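Local coordinates for protein probable glutathione S-transferase (Bordetella bronchiseptica RB50, PDB 3H1N) that probably acts as a glutathione S-transferase, joining the thiol of glutathione to electrophilic substrates, at residues Gly34-Leu39 against Asp185-His190; Leu41-Ile46 against Pro224-Tyr229; Gly172-Asp177 against Ala218-Leu223. All coordinates share one frame; numbering follows the deposited sequence.

Overall arrangement
The three contacts sit in a compact triangle: the centres of interactions 1 and 2 are about 11 Å apart, those of interactions 1 and 3 about 13 Å, and those of interactions 2 and 3 about 14 Å. Helix 34-43, which belongs to the thioredoxin-like N-terminal half, gives its first turns to interaction 1 and its end to interaction 2. Their partners, helices 183-198 and 224-230, come from the all-helical C-terminal half, so both contacts cross the domain interface. Interaction 3 lies wholly within that helical half and is nested in the loop closed by interaction 2. Y229 joins interactions 1 and 2 through E35, D185 joins 1 and 3 through L175, and V220 packs against residues of both other contacts.

Interaction 1: residues Gly34-Leu39 against Asp185-His190; sequences GEFVRL and DLSLYH
E35 lies against H190 with its aliphatic part, while its carboxylate oxygen OE1 is gripped twice by R38, one turn further along the same helix. R38 NH1 meets E35 OE1 at 2.8 Å, nearly along the C-O bond. R38 NE approaches the same E35 OE1 at 3.0 Å, from above the carboxylate plane. This side-on grip keeps the oxygen in the plane of the guanidinium. Two outside partners hold the remaining ends: OE2 bonds Y229 OH, and R38 NH2 forms a salt bridge with D50, so the buried charges are probably offset in good part.

With the carboxylate pinned, the E35 chain bends at chi2 and lays CG over one face of the imidazole, a CH-pi contact of 3.7 Å from E35 CG to the centroid of the H190 ring. H190 spans the gap because its CG stands opposite the backbone N (chi1 -175°). Its CD2 edge then meets the face of F36 in a T-shaped pair, with the F36 and H190 centroids 5.1 Å apart and the planes at 89°. F36 in turn has its own edge against S187, with F36 CD1 3.5 Å from S187 OG, a hydroxyl that bonds Q115 and the carbonyl of Y183. L39 adds an apolar contact: its CD1 is 3.6 Å from H190 CB, and L186 CD1 touches the L39 carbonyl.

The axes of segments 34-39 and 185-190 come within 9.4 Å, their N-to-C directions 133° apart. Helix 34-43, from the thioredoxin-like domain, is here docked on helix 183-198 of the helical domain. I118 and T122 of helix 105-127 back F36, L226 and Y229 of helix 224-230 cover L39, and helix 211-221 packs on L186 and Y189.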
loop_
_atom_site.group_PDB
_atom_site.type_symbol
_atom_site.label_atom_id
_atom_site.label_comp_id
_atom_site.label_asym_id
_atom_site.label_seq_id
_atom_site.Cartn_x
_atom_site.Cartn_y
_atom_site.Cartn_z
ATOM N N GLY B 34 -4.812 13.052 0.146
ATOM C CA GLY B 34 -4.393 14.002 -0.874
ATOM C C GLY B 34 -3.228 14.857 -0.405
ATOM O O GLY B 34 -2.406 15.280 -1.212
ATOM N N GLU B 35 -3.150 15.083 0.906
ATOM C CA GLU B 35 -2.092 15.891 1.493
ATOM C C GLU B 35 -0.684 15.387 1.191
ATOM O O GLU B 35 0.221 16.197 1.019
ATOM C CB GLU B 35 -2.297 16.056 3.002
ATOM C CG GLU B 35 -1.524 17.217 3.620
ATOM C CD GLU B 35 -1.918 18.586 3.060
ATOM O OE1 GLU B 35 -2.988 18.729 2.423
ATOM O OE2 GLU B 35 -1.140 19.530 3.259
ATOM N N PHE B 36 -0.495 14.070 1.101
ATOM C CA PHE B 36 0.829 13.535 0.768
ATOM C C PHE B 36 1.256 13.976 -0.639
ATOM O O PHE B 36 2.416 14.344 -0.875
ATOM C CB PHE B 36 0.865 12.013 0.901
ATOM C CG PHE B 36 0.666 11.516 2.312
ATOM C CD1 PHE B 36 1.739 11.465 3.210
ATOM C CD2 PHE B 36 -0.591 11.084 2.740
ATOM C CE1 PHE B 36 1.556 10.993 4.511
ATOM C CE2 PHE B 36 -0.787 10.618 4.051
ATOM C CZ PHE B 36 0.289 10.577 4.937
ATOM N N VAL B 37 0.301 13.993 -1.557
ATOM C CA VAL B 37 0.570 14.412 -2.932
ATOM C C VAL B 37 0.787 15.926 -2.999
ATOM O O VAL B 37 1.742 16.401 -3.643
ATOM C CB VAL B 37 -0.553 13.949 -3.893
ATOM C CG1 VAL B 37 -0.284 14.433 -5.322
ATOM C CG2 VAL B 37 -0.676 12.445 -3.861
ATOM N N ARG B 38 -0.076 16.664 -2.299
ATOM C CA ARG B 38 -0.070 18.121 -2.296
ATOM C C ARG B 38 1.257 18.659 -1.751
ATOM O O ARG B 38 1.803 19.624 -2.293
ATOM C CB ARG B 38 -1.251 18.633 -1.449
ATOM C CG ARG B 38 -1.674 20.067 -1.678
ATOM C CD ARG B 38 -3.194 20.254 -1.485
ATOM N NE ARG B 38 -3.672 19.432 -0.389
ATOM C CZ ARG B 38 -4.674 18.556 -0.458
ATOM N NH1 ARG B 38 -4.979 17.847 0.617
ATOM N NH2 ARG B 38 -5.395 18.423 -1.561
ATOM N N LEU B 39 1.779 18.040 -0.686
ATOM C CA LEU B 39 3.086 18.452 -0.144
ATOM C C LEU B 39 4.214 18.315 -1.173
ATOM O O LEU B 39 5.028 19.205 -1.329
ATOM C CB LEU B 39 3.433 17.677 1.140
ATOM C CG LEU B 39 2.677 18.095 2.406
ATOM C CD1 LEU B 39 2.831 17.036 3.481
ATOM C CD2 LEU B 39 3.149 19.459 2.918
ATOM N N ASP B 185 10.420 11.715 2.760
ATOM C CA ASP B 185 10.727 12.635 3.863
ATOM C C ASP B 185 9.560 13.579 4.157
ATOM O O ASP B 185 9.243 13.835 5.335
ATOM C CB ASP B 185 12.012 13.438 3.604
ATOM C CG ASP B 185 13.226 12.555 3.430
ATOM O OD1 ASP B 185 13.773 12.074 4.440
ATOM O OD2 ASP B 185 13.649 12.359 2.272
ATOM N N LEU B 186 8.923 14.103 3.100
ATOM C CA LEU B 186 7.748 14.973 3.287
ATOM C C LEU B 186 6.579 14.207 3.896
ATOM O O LEU B 186 5.893 14.695 4.793
ATOM C CB LEU B 186 7.311 15.609 1.968
ATOM C CG LEU B 186 8.345 16.384 1.159
ATOM C CD1 LEU B 186 7.648 17.000 -0.052
ATOM C CD2 LEU B 186 9.049 17.475 2.004
ATOM N N SER B 187 6.369 12.993 3.411
ATOM C CA SER B 187 5.317 12.133 3.930
ATOM C C SER B 187 5.552 11.803 5.404
ATOM O O SER B 187 4.600 11.731 6.193
ATOM C CB SER B 187 5.257 10.853 3.096
ATOM O OG SER B 187 4.864 11.161 1.759
ATOM N N LEU B 188 6.818 11.610 5.773
ATOM C CA LEU B 188 7.162 11.223 7.140
ATOM C C LEU B 188 6.869 12.392 8.073
ATOM O O LEU B 188 6.289 12.219 9.167
ATOM C CB LEU B 188 8.630 10.766 7.243
ATOM C CG LEU B 188 9.133 10.250 8.618
ATOM C CD1 LEU B 188 8.239 9.123 9.191
ATOM C CD2 LEU B 188 10.588 9.790 8.535
ATOM N N TYR B 189 7.233 13.587 7.628
ATOM C CA TYR B 189 6.875 14.794 8.366
ATOM C C TYR B 189 5.353 14.841 8.573
ATOM O O TYR B 189 4.873 15.111 9.688
ATOM C CB TYR B 189 7.393 16.068 7.654
ATOM C CG TYR B 189 6.482 17.267 7.822
ATOM C CD1 TYR B 189 6.646 18.165 8.883
ATOM C CD2 TYR B 189 5.450 17.504 6.914
ATOM C CE1 TYR B 189 5.791 19.233 9.037
ATOM C CE2 TYR B 189 4.592 18.555 7.070
ATOM C CZ TYR B 189 4.764 19.416 8.116
ATOM O OH TYR B 189 3.897 20.465 8.241
ATOM N N HIS B 190 4.594 14.551 7.510
ATOM C CA HIS B 190 3.148 14.687 7.598
ATOM C C HIS B 190 2.497 13.665 8.530
ATOM O O HIS B 190 1.592 14.015 9.294
ATOM C CB HIS B 190 2.453 14.684 6.224
ATOM C CG HIS B 190 0.977 14.939 6.317
ATOM N ND1 HIS B 190 0.460 16.156 6.708
ATOM C CD2 HIS B 190 -0.086 14.120 6.135
ATOM C CE1 HIS B 190 -0.860 16.085 6.733
ATOM N NE2 HIS B 190 -1.217 14.858 6.381
#

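Interaction 2: residues Leu41-Ile46 against Pro224-Tyr229; sequences LEAGKI and PELRGY
E42 lies over one face of the Y229 ring, its CG 3.9 Å from the Y229 centroid in a CH-pi contact. The carboxylate follows, tilted 22° from the ring plane, with E42 CD 3.4 Å from Y229 CD2. E42 OE1 is held by Y48 OH and by a salt bridge to R234, whereas the Y229 hydroxyl turns to E35, so the two polar ends go separate ways.

Apolar contact comes from A43, whose CB is 3.7 Å from L226 CG; L186 of helix 183-198 touches both side chains. This is where the end of the first helix of the thioredoxin-like domain abuts helix 224-230, late in the helical domain of the glutathione S-transferase fold. Helix 34-43 finishes here in a Schellman motif, K45 taking positive phi.

No direct hydrogen bond crosses the contact, but one water donates to two carbonyls, 3.1 Å from E42 O and 2.6 Å from E225 O. A chi1 of 54° sets E225 CG between the backbone N and the carbonyl carbon and lays E225 CG 3.6 Å from A43 O. Its carboxylate leads off to W181 NE1, and K45 NZ passes near CB without pairing with the acid.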
loop_
_atom_site.group_PDB
_atom_site.type_symbol
_atom_site.label_atom_id
_atom_site.label_comp_id
_atom_site.label_asym_id
_atom_site.label_seq_id
_atom_site.Cartn_x
_atom_site.Cartn_y
_atom_site.Cartn_z
ATOM N N LEU B 41 3.978 18.236 -4.542
ATOM C CA LEU B 41 3.781 19.143 -5.679
ATOM C C LEU B 41 4.156 20.548 -5.258
ATOM O O LEU B 41 4.801 21.287 -6.014
ATOM C CB LEU B 41 2.328 19.136 -6.165
ATOM C CG LEU B 41 1.791 17.831 -6.758
ATOM C CD1 LEU B 41 0.252 17.883 -6.835
ATOM C CD2 LEU B 41 2.437 17.576 -8.131
ATOM N N GLU B 42 3.761 20.903 -4.038
ATOM C CA GLU B 42 4.063 22.237 -3.499
ATOM C C GLU B 42 5.570 22.451 -3.287
ATOM O O GLU B 42 6.141 23.449 -3.756
ATOM C CB GLU B 42 3.279 22.476 -2.201
ATOM C CG GLU B 42 1.746 22.628 -2.381
ATOM C CD GLU B 42 1.288 24.042 -2.759
ATOM O OE1 GLU B 42 0.092 24.220 -3.085
ATOM O OE2 GLU B 42 2.105 24.972 -2.736
ATOM N N ALA B 43 6.210 21.528 -2.576
ATOM C CA ALA B 43 7.643 21.632 -2.274
ATOM C C ALA B 43 8.508 21.481 -3.530
ATOM O O ALA B 43 9.513 22.171 -3.675
ATOM C CB ALA B 43 8.051 20.626 -1.202
ATOM N N GLY B 44 8.085 20.617 -4.447
ATOM C CA GLY B 44 8.780 20.445 -5.723
ATOM C C GLY B 44 8.492 21.529 -6.755
ATOM O O GLY B 44 9.078 21.519 -7.834
ATOM N N LYS B 45 7.602 22.461 -6.418
ATOM C CA LYS B 45 7.156 23.542 -7.324
ATOM C C LYS B 45 6.658 23.018 -8.675
ATOM O O LYS B 45 7.036 23.507 -9.741
ATOM C CB LYS B 45 8.246 24.605 -7.504
ATOM C CG LYS B 45 8.590 25.339 -6.223
ATOM C CD LYS B 45 9.668 26.368 -6.487
ATOM C CE LYS B 45 11.027 25.891 -6.002
ATOM N NZ LYS B 45 11.308 26.381 -4.616
ATOM N N ILE B 46 5.825 21.992 -8.612
ATOM C CA ILE B 46 5.215 21.412 -9.797
ATOM C C ILE B 46 3.798 21.980 -9.904
ATOM O O ILE B 46 2.987 21.754 -9.012
ATOM C CB ILE B 46 5.152 19.879 -9.671
ATOM C CG1 ILE B 46 6.560 19.307 -9.458
ATOM C CG2 ILE B 46 4.452 19.263 -10.887
ATOM C CD1 ILE B 46 6.564 17.898 -8.861
ATOM N N PRO B 224 12.340 26.151 3.085
ATOM C CA PRO B 224 11.882 27.387 2.428
ATOM C C PRO B 224 10.853 27.100 1.322
ATOM O O PRO B 224 9.931 27.884 1.124
ATOM C CB PRO B 224 13.170 27.964 1.838
ATOM C CG PRO B 224 14.239 27.469 2.744
ATOM C CD PRO B 224 13.815 26.069 3.104
ATOM N N GLU B 225 10.993 25.967 0.640
ATOM C CA GLU B 225 10.043 25.591 -0.402
ATOM C C GLU B 225 8.652 25.189 0.111
ATOM O O GLU B 225 7.708 25.108 -0.679
ATOM C CB GLU B 225 10.617 24.524 -1.355
ATOM C CG GLU B 225 11.149 23.250 -0.708
ATOM C CD GLU B 225 12.622 23.367 -0.342
ATOM O OE1 GLU B 225 13.437 22.574 -0.851
ATOM O OE2 GLU B 225 12.962 24.261 0.448
ATOM N N LEU B 226 8.518 24.937 1.420
ATOM C CA LEU B 226 7.196 24.692 2.001
ATOM C C LEU B 226 6.635 25.873 2.781
ATOM O O LEU B 226 5.468 25.845 3.173
ATOM C CB LEU B 226 7.157 23.405 2.847
ATOM C CG LEU B 226 6.965 22.103 2.066
ATOM C CD1 LEU B 226 7.100 20.928 3.024
ATOM C CD2 LEU B 226 5.618 22.065 1.319
ATOM N N ARG B 227 7.449 26.908 3.002
ATOM C CA ARG B 227 7.053 28.033 3.850
ATOM C C ARG B 227 5.714 28.652 3.433
ATOM O O ARG B 227 4.811 28.806 4.263
ATOM C CB ARG B 227 8.163 29.105 3.869
ATOM C CG ARG B 227 8.044 30.184 4.965
ATOM C CD ARG B 227 8.400 29.653 6.363
ATOM N NE ARG B 227 9.658 28.894 6.394
ATOM C CZ ARG B 227 10.861 29.415 6.630
ATOM N NH1 ARG B 227 11.924 28.618 6.630
ATOM N NH2 ARG B 227 11.010 30.725 6.866
ATOM N N GLY B 228 5.606 29.009 2.153
ATOM C CA GLY B 228 4.407 29.630 1.608
ATOM C C GLY B 228 3.185 28.752 1.789
ATOM O O GLY B 228 2.168 29.218 2.318
ATOM N N TYR B 229 3.300 27.486 1.368
ATOM C CA TYR B 229 2.197 26.509 1.447
ATOM C C TYR B 229 1.653 26.278 2.866
ATOM O O TYR B 229 0.437 26.281 3.084
ATOM C CB TYR B 229 2.569 25.158 0.802
ATOM C CG TYR B 229 1.483 24.132 1.020
ATOM C CD1 TYR B 229 1.690 23.031 1.856
ATOM C CD2 TYR B 229 0.219 24.294 0.441
ATOM C CE1 TYR B 229 0.666 22.077 2.072
ATOM C CE2 TYR B 229 -0.804 23.358 0.656
ATOM C CZ TYR B 229 -0.579 22.270 1.470
ATOM O OH TYR B 229 -1.612 21.381 1.676
HETATM O O HOH W 1 8.078 25.766 -3.206
#

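Interaction 3: residues Gly172-Asp177 against Ala218-Leu223; sequences GGWLTD and ARVAEL
R219 reaches W174 by a chain extended from CG to NE, with chi1 at -162° sending it off the helix opposite the backbone N. W174, at chi1 -60°, turns its indole to meet it, and the two side chains cross at about a right angle. The guanidinium lies flat on the indole as a cation-pi stack: centres of the R219 guanidinium and W174 are 3.8 Å apart, and the planes differ by 16°. The methylene behind continues the cover, R219 CD sitting 3.8 Å from the centroid of the W174 six-membered ring.

In its own plane the guanidinium finds carbonyls. R219 NH1 donates to G172 O at 2.8 Å, meeting a lone pair in the carbonyl plane, and adds a weak bond to G173 O at 3.1 Å. The positive phi of both glycines belongs to the turn that presents these two oxygens. Stack and bonds together hold the arginine end in place, although R219 is solvent-exposed.

The indole edge packs inward: W174 CZ3 is 3.9 Å from V220 CG2, and CH2 approaches L223 CD2. W174 also rests on D185, which binds L175 N and S182 N. This ties the loop before helix 183-198 to helix 211-221, and the D185-S182 bond is consistent with the N-capping box known at the start of this helix in glutathione S-transferases.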
loop_
_atom_site.group_PDB
_atom_site.type_symbol
_atom_site.label_atom_id
_atom_site.label_comp_id
_atom_site.label_asym_id
_atom_site.label_seq_id
_atom_site.Cartn_x
_atom_site.Cartn_y
_atom_site.Cartn_z
ATOM N N GLY B 172 23.568 12.791 6.700
ATOM C CA GLY B 172 22.860 13.694 5.800
ATOM C C GLY B 172 21.513 14.206 6.268
ATOM O O GLY B 172 20.969 15.139 5.666
ATOM N N GLY B 173 20.960 13.578 7.309
ATOM C CA GLY B 173 19.725 14.038 7.929
ATOM C C GLY B 173 18.443 13.799 7.137
ATOM O O GLY B 173 17.427 14.455 7.403
ATOM N N TRP B 174 18.481 12.864 6.182
ATOM C CA TRP B 174 17.302 12.473 5.407
ATOM C C TRP B 174 17.146 10.944 5.359
ATOM O O TRP B 174 17.997 10.196 5.850
ATOM C CB TRP B 174 17.363 13.019 3.973
ATOM C CG TRP B 174 17.430 14.518 3.834
ATOM C CD1 TRP B 174 18.479 15.248 3.352
ATOM C CD2 TRP B 174 16.403 15.465 4.170
ATOM N NE1 TRP B 174 18.172 16.596 3.366
ATOM C CE2 TRP B 174 16.906 16.754 3.870
ATOM C CE3 TRP B 174 15.110 15.351 4.704
ATOM C CZ2 TRP B 174 16.157 17.920 4.075
ATOM C CZ3 TRP B 174 14.365 16.516 4.918
ATOM C CH2 TRP B 174 14.895 17.783 4.604
ATOM N N LEU B 175 16.057 10.491 4.747
ATOM C CA LEU B 175 15.774 9.065 4.625
ATOM C C LEU B 175 16.652 8.361 3.588
ATOM O O LEU B 175 16.796 7.130 3.615
ATOM C CB LEU B 175 14.294 8.848 4.291
ATOM C CG LEU B 175 13.297 9.051 5.444
ATOM C CD1 LEU B 175 11.862 9.153 4.885
ATOM C CD2 LEU B 175 13.391 7.939 6.477
ATOM N N THR B 176 17.212 9.135 2.661
ATOM C CA THR B 176 18.014 8.576 1.558
ATOM C C THR B 176 19.426 9.152 1.537
ATOM O O THR B 176 19.749 10.076 2.294
ATOM C CB THR B 176 17.348 8.824 0.173
ATOM O OG1 THR B 176 17.557 10.184 -0.232
ATOM C CG2 THR B 176 15.862 8.542 0.244
ATOM N N ASP B 177 20.265 8.615 0.656
ATOM C CA ASP B 177 21.644 9.091 0.527
ATOM C C ASP B 177 21.783 10.066 -0.645
ATOM O O ASP B 177 22.893 10.461 -1.001
ATOM C CB ASP B 177 22.606 7.900 0.378
ATOM C CG ASP B 177 22.388 6.833 1.451
ATOM O OD1 ASP B 177 22.717 7.084 2.638
ATOM O OD2 ASP B 177 21.875 5.740 1.108
ATOM N N ALA B 218 11.092 18.456 12.120
ATOM C CA ALA B 218 11.379 19.882 12.256
ATOM C C ALA B 218 12.053 20.446 11.003
ATOM O O ALA B 218 11.812 21.589 10.632
ATOM C CB ALA B 218 12.232 20.142 13.479
ATOM N N ARG B 219 12.899 19.637 10.368
ATOM C CA ARG B 219 13.648 20.062 9.196
ATOM C C ARG B 219 12.687 20.342 8.030
ATOM O O ARG B 219 12.783 21.374 7.363
ATOM C CB ARG B 219 14.676 18.988 8.820
ATOM C CG ARG B 219 15.782 19.480 7.907
ATOM C CD ARG B 219 16.827 18.400 7.588
ATOM N NE ARG B 219 17.862 18.956 6.708
ATOM C CZ ARG B 219 18.848 18.259 6.148
ATOM N NH1 ARG B 219 18.946 16.951 6.357
ATOM N NH2 ARG B 219 19.723 18.868 5.352
ATOM N N VAL B 220 11.755 19.421 7.798
ATOM C CA VAL B 220 10.768 19.592 6.736
ATOM C C VAL B 220 9.858 20.780 6.999
ATOM O O VAL B 220 9.533 21.538 6.082
ATOM C CB VAL B 220 9.902 18.336 6.554
ATOM C CG1 VAL B 220 8.804 18.588 5.493
ATOM C CG2 VAL B 220 10.768 17.164 6.151
ATOM N N ALA B 221 9.433 20.919 8.252
ATOM C CA ALA B 221 8.590 22.026 8.667
ATOM C C ALA B 221 9.220 23.375 8.322
ATOM O O ALA B 221 8.499 24.327 8.036
ATOM C CB ALA B 221 8.308 21.945 10.155
ATOM N N GLU B 222 10.557 23.432 8.329
ATOM C CA GLU B 222 11.324 24.660 8.058
ATOM C C GLU B 222 11.789 24.872 6.607
ATOM O O GLU B 222 12.402 25.880 6.302
ATOM C CB GLU B 222 12.562 24.727 8.970
ATOM C CG GLU B 222 12.272 24.614 10.456
ATOM C CD GLU B 222 11.526 25.816 10.994
ATOM O OE1 GLU B 222 11.930 26.959 10.677
ATOM O OE2 GLU B 222 10.529 25.619 11.727
ATOM N N LEU B 223 11.521 23.922 5.714
ATOM C CA LEU B 223 11.968 24.051 4.324
ATOM C C LEU B 223 11.442 25.329 3.676
ATOM O O LEU B 223 10.236 25.592 3.738
ATOM C CB LEU B 223 11.503 22.832 3.516
ATOM C CG LEU B 223 12.289 21.553 3.780
ATOM C CD1 LEU B 223 11.609 20.377 3.055
ATOM C CD2 LEU B 223 13.749 21.699 3.356
#